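Local atomic coordinates of glycerol trinitrate reductase (PDB entry 5EPD), a protein that probably binds FMN and acts as an old yellow enzyme-type reductase of nitrate esters such as glycerol trinitrate, here in its FMN-free form. Residues A[226-229]-A[230-234]; A[344-347]-A[348-352]; A[151-155]-A[156-160]. One frame throughout, in Å; residues are numbered along the deposited sequence.

Contact 1: A[226-229]-A[230-234]; sequences ARLM and LEVTA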
# COMPACT_ATOMS: atom_id res chain seq x y z
N ALA A 226 14.16 -7.33 10.90
CA ALA A 226 13.91 -7.31 9.47
C ALA A 226 13.43 -8.65 8.91
O ALA A 226 13.05 -8.71 7.74
CB ALA A 226 15.19 -6.89 8.75
N ARG A 227 13.41 -9.71 9.73
CA ARG A 227 13.19 -11.08 9.23
C ARG A 227 11.80 -11.35 8.70
O ARG A 227 11.66 -12.02 7.69
CB ARG A 227 13.51 -12.14 10.29
CG ARG A 227 13.49 -13.59 9.76
CD ARG A 227 13.90 -14.60 10.82
NE ARG A 227 14.98 -14.11 11.69
CZ ARG A 227 16.29 -14.04 11.37
NH1 ARG A 227 16.72 -14.40 10.16
NH2 ARG A 227 17.19 -13.58 12.25
N LEU A 228 10.78 -10.87 9.38
CA LEU A 228 9.43 -11.16 8.88
C LEU A 228 9.21 -10.47 7.54
O LEU A 228 8.78 -11.11 6.58
CB LEU A 228 8.35 -10.77 9.88
CG LEU A 228 6.93 -11.19 9.55
CD1 LEU A 228 6.81 -12.71 9.48
CD2 LEU A 228 5.96 -10.61 10.56
N MET A 229 9.55 -9.18 7.45
CA MET A 229 9.34 -8.42 6.20
C MET A 229 9.99 -9.12 5.01
O MET A 229 9.37 -9.28 3.96
CB MET A 229 9.88 -6.97 6.32
CG MET A 229 9.58 -6.06 5.11
SD MET A 229 10.23 -4.38 5.29
CE MET A 229 9.22 -3.76 6.66
N LEU A 230 11.24 -9.53 5.20
CA LEU A 230 12.01 -10.18 4.16
C LEU A 230 11.47 -11.58 3.84
O LEU A 230 11.40 -11.96 2.67
CB LEU A 230 13.49 -10.24 4.56
CG LEU A 230 14.22 -8.90 4.73
CD1 LEU A 230 15.63 -9.18 5.23
CD2 LEU A 230 14.26 -8.10 3.43
N GLU A 231 11.08 -12.33 4.87
CA GLU A 231 10.46 -13.63 4.65
C GLU A 231 9.18 -13.51 3.87
O GLU A 231 8.90 -14.33 3.00
CB GLU A 231 10.18 -14.35 5.98
CG GLU A 231 11.43 -15.04 6.52
CD GLU A 231 11.23 -15.63 7.89
OE1 GLU A 231 10.11 -15.54 8.42
OE2 GLU A 231 12.22 -16.18 8.44
N VAL A 232 8.40 -12.48 4.20
CA VAL A 232 7.11 -12.28 3.52
C VAL A 232 7.35 -11.93 2.03
O VAL A 232 6.79 -12.56 1.15
CB VAL A 232 6.22 -11.24 4.25
CG1 VAL A 232 5.09 -10.76 3.35
CG2 VAL A 232 5.65 -11.82 5.54
N THR A 233 8.20 -10.95 1.76
CA THR A 233 8.53 -10.58 0.38
C THR A 233 9.18 -11.74 -0.42
O THR A 233 8.92 -11.91 -1.62
CB THR A 233 9.45 -9.34 0.36
OG1 THR A 233 8.94 -8.34 1.26
CG2 THR A 233 9.57 -8.74 -1.04
N ALA A 234 10.02 -12.54 0.22
CA ALA A 234 10.66 -13.68 -0.44
C ALA A 234 9.64 -14.76 -0.87
O ALA A 234 9.74 -15.32 -1.98
CB ALA A 234 11.72 -14.29 0.49

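Contact 2: A[344-347]-A[348-352]; sequences PDLV and ERLQS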
# COMPACT_ATOMS: atom_id res chain seq x y z
N PRO A 344 -9.83 12.63 -11.27
CA PRO A 344 -9.67 11.33 -11.97
C PRO A 344 -8.79 11.45 -13.22
O PRO A 344 -8.12 10.47 -13.63
CB PRO A 344 -11.12 10.92 -12.33
CG PRO A 344 -11.94 12.17 -12.20
CD PRO A 344 -11.23 13.07 -11.19
N ASP A 345 -8.80 12.65 -13.79
CA ASP A 345 -7.99 13.01 -14.95
C ASP A 345 -6.66 13.70 -14.55
O ASP A 345 -6.13 14.52 -15.30
CB ASP A 345 -8.82 13.87 -15.93
CG ASP A 345 -9.39 15.14 -15.29
OD1 ASP A 345 -9.69 15.15 -14.07
OD2 ASP A 345 -9.59 16.14 -16.02
N LEU A 346 -6.13 13.36 -13.36
CA LEU A 346 -4.90 13.95 -12.83
C LEU A 346 -3.75 13.93 -13.82
O LEU A 346 -3.03 14.93 -13.94
CB LEU A 346 -4.43 13.24 -11.54
CG LEU A 346 -3.19 13.85 -10.86
CD1 LEU A 346 -3.46 15.28 -10.42
CD2 LEU A 346 -2.76 13.01 -9.68
N VAL A 347 -3.56 12.80 -14.50
CA VAL A 347 -2.47 12.71 -15.47
C VAL A 347 -2.62 13.83 -16.52
O VAL A 347 -1.71 14.64 -16.73
CB VAL A 347 -2.37 11.32 -16.15
CG1 VAL A 347 -1.25 11.30 -17.19
CG2 VAL A 347 -2.07 10.27 -15.10
N GLU A 348 -3.81 13.88 -17.12
CA GLU A 348 -4.12 14.83 -18.19
C GLU A 348 -3.94 16.27 -17.72
O GLU A 348 -3.40 17.10 -18.47
CB GLU A 348 -5.55 14.62 -18.72
CG GLU A 348 -5.78 13.28 -19.46
CD GLU A 348 -6.07 12.07 -18.55
OE1 GLU A 348 -5.91 12.16 -17.30
OE2 GLU A 348 -6.46 11.01 -19.09
N ARG A 349 -4.37 16.55 -16.49
CA ARG A 349 -4.29 17.90 -15.92
C ARG A 349 -2.85 18.31 -15.59
O ARG A 349 -2.51 19.49 -15.65
CB ARG A 349 -5.12 18.01 -14.64
CG ARG A 349 -6.62 17.89 -14.85
CD ARG A 349 -7.35 18.46 -13.64
NE ARG A 349 -8.67 17.88 -13.47
CZ ARG A 349 -9.68 18.49 -12.84
NH1 ARG A 349 -9.53 19.69 -12.29
NH2 ARG A 349 -10.85 17.88 -12.75
N LEU A 350 -2.02 17.34 -15.21
CA LEU A 350 -0.62 17.62 -14.91
C LEU A 350 0.07 17.97 -16.21
O LEU A 350 0.91 18.89 -16.28
CB LEU A 350 0.04 16.43 -14.20
CG LEU A 350 -0.39 16.14 -12.74
CD1 LEU A 350 0.24 14.84 -12.28
CD2 LEU A 350 -0.01 17.25 -11.79
N GLN A 351 -0.35 17.26 -17.26
CA GLN A 351 0.19 17.45 -18.60
C GLN A 351 -0.26 18.74 -19.28
O GLN A 351 0.51 19.33 -20.03
CB GLN A 351 -0.14 16.24 -19.51
CG GLN A 351 0.82 16.14 -20.70
CD GLN A 351 0.81 14.78 -21.41
OE1 GLN A 351 -0.13 14.01 -21.28
NE2 GLN A 351 1.87 14.50 -22.18
N SER A 352 -1.50 19.18 -19.05
CA SER A 352 -2.06 20.40 -19.68
C SER A 352 -1.84 21.69 -18.85
O SER A 352 -1.98 22.81 -19.35
CB SER A 352 -3.57 20.22 -19.88
OG SER A 352 -4.24 20.13 -18.61

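Contact 3: A[151-155]-A[156-160]; sequences TFVNN and GFVDV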
# COMPACT_ATOMS: atom_id res chain seq x y z
N THR A 151 -8.63 4.22 15.06
CA THR A 151 -9.01 3.60 13.81
C THR A 151 -10.48 3.91 13.57
O THR A 151 -11.14 4.49 14.43
CB THR A 151 -8.74 2.09 13.79
OG1 THR A 151 -9.12 1.56 12.52
CG2 THR A 151 -9.53 1.37 14.90
N PHE A 152 -10.96 3.54 12.38
CA PHE A 152 -12.29 3.88 11.91
C PHE A 152 -13.03 2.57 12.00
O PHE A 152 -12.77 1.66 11.22
CB PHE A 152 -12.21 4.39 10.48
CG PHE A 152 -13.54 4.71 9.83
CD1 PHE A 152 -14.56 5.37 10.53
CD2 PHE A 152 -13.77 4.40 8.48
CE1 PHE A 152 -15.78 5.68 9.89
CE2 PHE A 152 -14.99 4.71 7.85
CZ PHE A 152 -15.99 5.35 8.56
N VAL A 153 -13.89 2.48 13.01
CA VAL A 153 -14.68 1.27 13.33
C VAL A 153 -16.00 1.73 13.97
O VAL A 153 -16.06 2.82 14.57
CB VAL A 153 -13.87 0.30 14.23
CG1 VAL A 153 -13.46 0.97 15.51
CG2 VAL A 153 -14.67 -0.95 14.56
N ASN A 154 -17.06 0.95 13.81
CA ASN A 154 -18.42 1.36 14.26
C ASN A 154 -18.75 2.77 13.81
O ASN A 154 -19.29 3.55 14.58
CB ASN A 154 -18.57 1.30 15.80
CG ASN A 154 -18.16 -0.04 16.39
OD1 ASN A 154 -17.32 -0.09 17.30
ND2 ASN A 154 -18.73 -1.13 15.87
N ASN A 155 -18.39 3.11 12.57
CA ASN A 155 -18.69 4.40 11.98
C ASN A 155 -18.13 5.60 12.73
O ASN A 155 -18.70 6.70 12.65
CB ASN A 155 -20.22 4.56 11.84
CG ASN A 155 -20.77 3.77 10.68
OD1 ASN A 155 -20.20 3.79 9.58
ND2 ASN A 155 -21.88 3.08 10.90
N GLY A 156 -17.04 5.41 13.44
CA GLY A 156 -16.47 6.50 14.24
C GLY A 156 -15.02 6.21 14.47
O GLY A 156 -14.54 5.17 14.04
N PHE A 157 -14.32 7.13 15.14
CA PHE A 157 -12.89 6.92 15.49
C PHE A 157 -12.68 6.49 16.96
O PHE A 157 -13.09 7.19 17.90
CB PHE A 157 -12.08 8.16 15.17
CG PHE A 157 -12.22 8.58 13.74
CD1 PHE A 157 -11.57 7.87 12.75
CD2 PHE A 157 -13.02 9.65 13.39
CE1 PHE A 157 -11.69 8.23 11.43
CE2 PHE A 157 -13.14 10.02 12.07
CZ PHE A 157 -12.48 9.30 11.09
N VAL A 158 -12.01 5.36 17.15
CA VAL A 158 -11.80 4.81 18.47
C VAL A 158 -10.33 4.39 18.59
O VAL A 158 -9.67 4.03 17.59
CB VAL A 158 -12.73 3.59 18.67
CG1 VAL A 158 -12.26 2.41 17.85
CG2 VAL A 158 -12.79 3.16 20.14
N ASP A 159 -9.81 4.40 19.81
CA ASP A 159 -8.44 3.92 20.02
C ASP A 159 -8.35 2.44 19.62
O ASP A 159 -9.29 1.66 19.82
CB ASP A 159 -8.01 4.11 21.47
CG ASP A 159 -8.08 5.55 21.91
OD1 ASP A 159 -7.88 6.46 21.09
OD2 ASP A 159 -8.37 5.78 23.09
N VAL A 160 -7.23 2.08 19.03
CA VAL A 160 -6.97 0.68 18.73
C VAL A 160 -6.82 -0.11 20.03
O VAL A 160 -6.51 0.45 21.08
CB VAL A 160 -5.73 0.50 17.82
CG1 VAL A 160 -6.02 1.08 16.43
CG2 VAL A 160 -4.46 1.12 18.43

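Contact 1: A[226-229]-A[230-234]
The first turns of helix 227-240, an outer helix of the TIM barrel that leads into barrel strand 245-249, bring Met-229 and Thr-233 together on the side turned to that strand. Met-229 O accepts two bonds from the same residue: Thr-233 N at 3.0 Å, nearly straight, and Thr-233 OG1 at 2.9 Å, the two donors arriving from opposite faces of the carbonyl plane. With chi1 of -46° the hydroxyl lies beside its own backbone N, which lets it lean back over the preceding turn and satisfies this buried OH inside the helix. The Met-229 and Thr-233 side chains also meet Ile-247 of the strand.

Three more i to i+4 backbone bonds wind the turn, from Leu-230 N to Ala-226 O, Glu-231 N to Arg-227 O and Val-232 N to Leu-228 O, the last 2.8 Å long. Leu-228 CD1 and Val-232 CG2 lie 4.2 Å apart and pack together against Val-175 of helix 171-187 and Leu-203 of helix 202-207. Ala-226 CB meets Leu-230 CD1 along another side, toward helix 263-276.

Arg-227 and Glu-231 are neighbours without a salt bridge. The arginine bends at chi3 (-38°) and gives NE to Thr-217 O, while Glu-231 OE1 bonds Tyr-218 OH. Their guanidinium and carboxylate planes are turned 50° apart, and Arg-227 NE remains 4.7 Å from Glu-231 OE2. It is the arginine's aliphatic stem that touches the carboxylate, Arg-227 CG lying 3.2 Å from Glu-231 OE2.

Contact 2: A[344-347]-A[348-352]
Asp-345 and Arg-349 carry the charged part of this contact, a salt bridge spanning the first turn of helix 346-352. Asp-345 OD1 takes both bonds, from Arg-349 NE at 3.0 Å and from Arg-349 NH2 at 3.2 Å. The oxygen lies close to the guanidinium plane, but the carboxylate is turned 72° from that plane: NH2 reaches the syn lone pair, whereas NE comes from above the carboxylate. The arginine chain is extended from CG to NE, and chi1 of 57°, with CG between backbone N and carbonyl carbon, sets the Asp-345 carboxylate at the guanidinium edge. Outside partners fix both groups further, Phe-378 N on Asp-345 OD2 and Pro-355 O on Arg-349 NH1.

Glu-348 bends at chi2 (83°) so that its OE1 comes 3.6 Å from Asp-345 CB, while Ser-70 OG bonds that oxygen.

Among the backbone bonds, Arg-349 N to Asp-345 O measures 2.9 Å; Leu-350 N to Leu-346 O and Gln-351 N to Val-347 O follow.

Apolar contact comes from Leu-346 CG and Leu-350 CD1, 3.8 Å apart. Both side chains rest on Phe-336 of strand 333-336, and Val-347 joins Leu-350 on Ile-41 of strand 41-43. Asp-345 occupies the N-cap position without a side-chain capping bond; the whole is a short helix with an i to i+4 salt bridge at its N-terminal end, packed where the first and last strands close the TIM barrel.

Contact 3: A[151-155]-A[156-160]
Val-158 O takes the shortest polar bond of this beta hairpin, from Thr-151 N at 2.7 Å, and Val-158 N returns a bond to Thr-151 O at 3.0 Å, making the two residues an antiparallel hydrogen-bonded pair. Strands 150-153 and 156-159 form a two-stranded sheet apart from the parallel barrel, tied at the other end by Val-153 and Gly-156. Val-153 N meets Gly-156 O almost head-on, whereas Gly-156 N reaches Val-153 O from above the carbonyl plane. Asn-154 and Asn-155, both with positive phi, make the corners of the type I' turn between them, a tight two-residue link suited to the twist of a hairpin. Two bonds steady this turn from outside, Gln-89 OE1 to Asn-155 N and Asn-131 ND2 to Asn-154 OD1.

Phe-152 and Phe-157 are the non-hydrogen-bonded pair and put their rings on one face of the sheet. The ring centroids lie 5.6 Å apart with planes at 36°, an oblique meeting in which Phe-157 CE1 comes 4.0 Å from Phe-152 CB. Phe-152 CG stands opposite the backbone N (chi1 177°), which carries the ring toward the turn, where its edge lies near Gly-156 O. Between the bonded pairs, CA-H...O contacts add to the pairing, one of them Phe-157 CA to Thr-151 O at 3.2 Å.

On the other face lie Thr-151 and Val-158. Thr-151 OG1 bonds Gly-87 O, and the Thr-151 and Val-160 side chains cross at about a right angle, Thr-151 CG2 lying 3.8 Å from Val-160 CG1.

All three contacts are local, and they occupy separate parts of one TIM-barrel chain. In sequence, contact 3 comes first, then contact 1, then contact 2. Contacts 1 and 2 lie on opposite sides of the chain's centre, their own centres about 37 Å apart: one sits in a helix packed outside strand 245-249, the other in a late helix against strands 333-336 and 41-43. Contact 3 is a hairpin outside the parallel sheet, its centre about 29 Å from that of contact 1 and about 34 Å from that of contact 2. No two of them touch; the nearest atoms, between contacts 1 and 3, are about 18 Å apart. The chain is FMN-free, so none is placed against a bound cofactor.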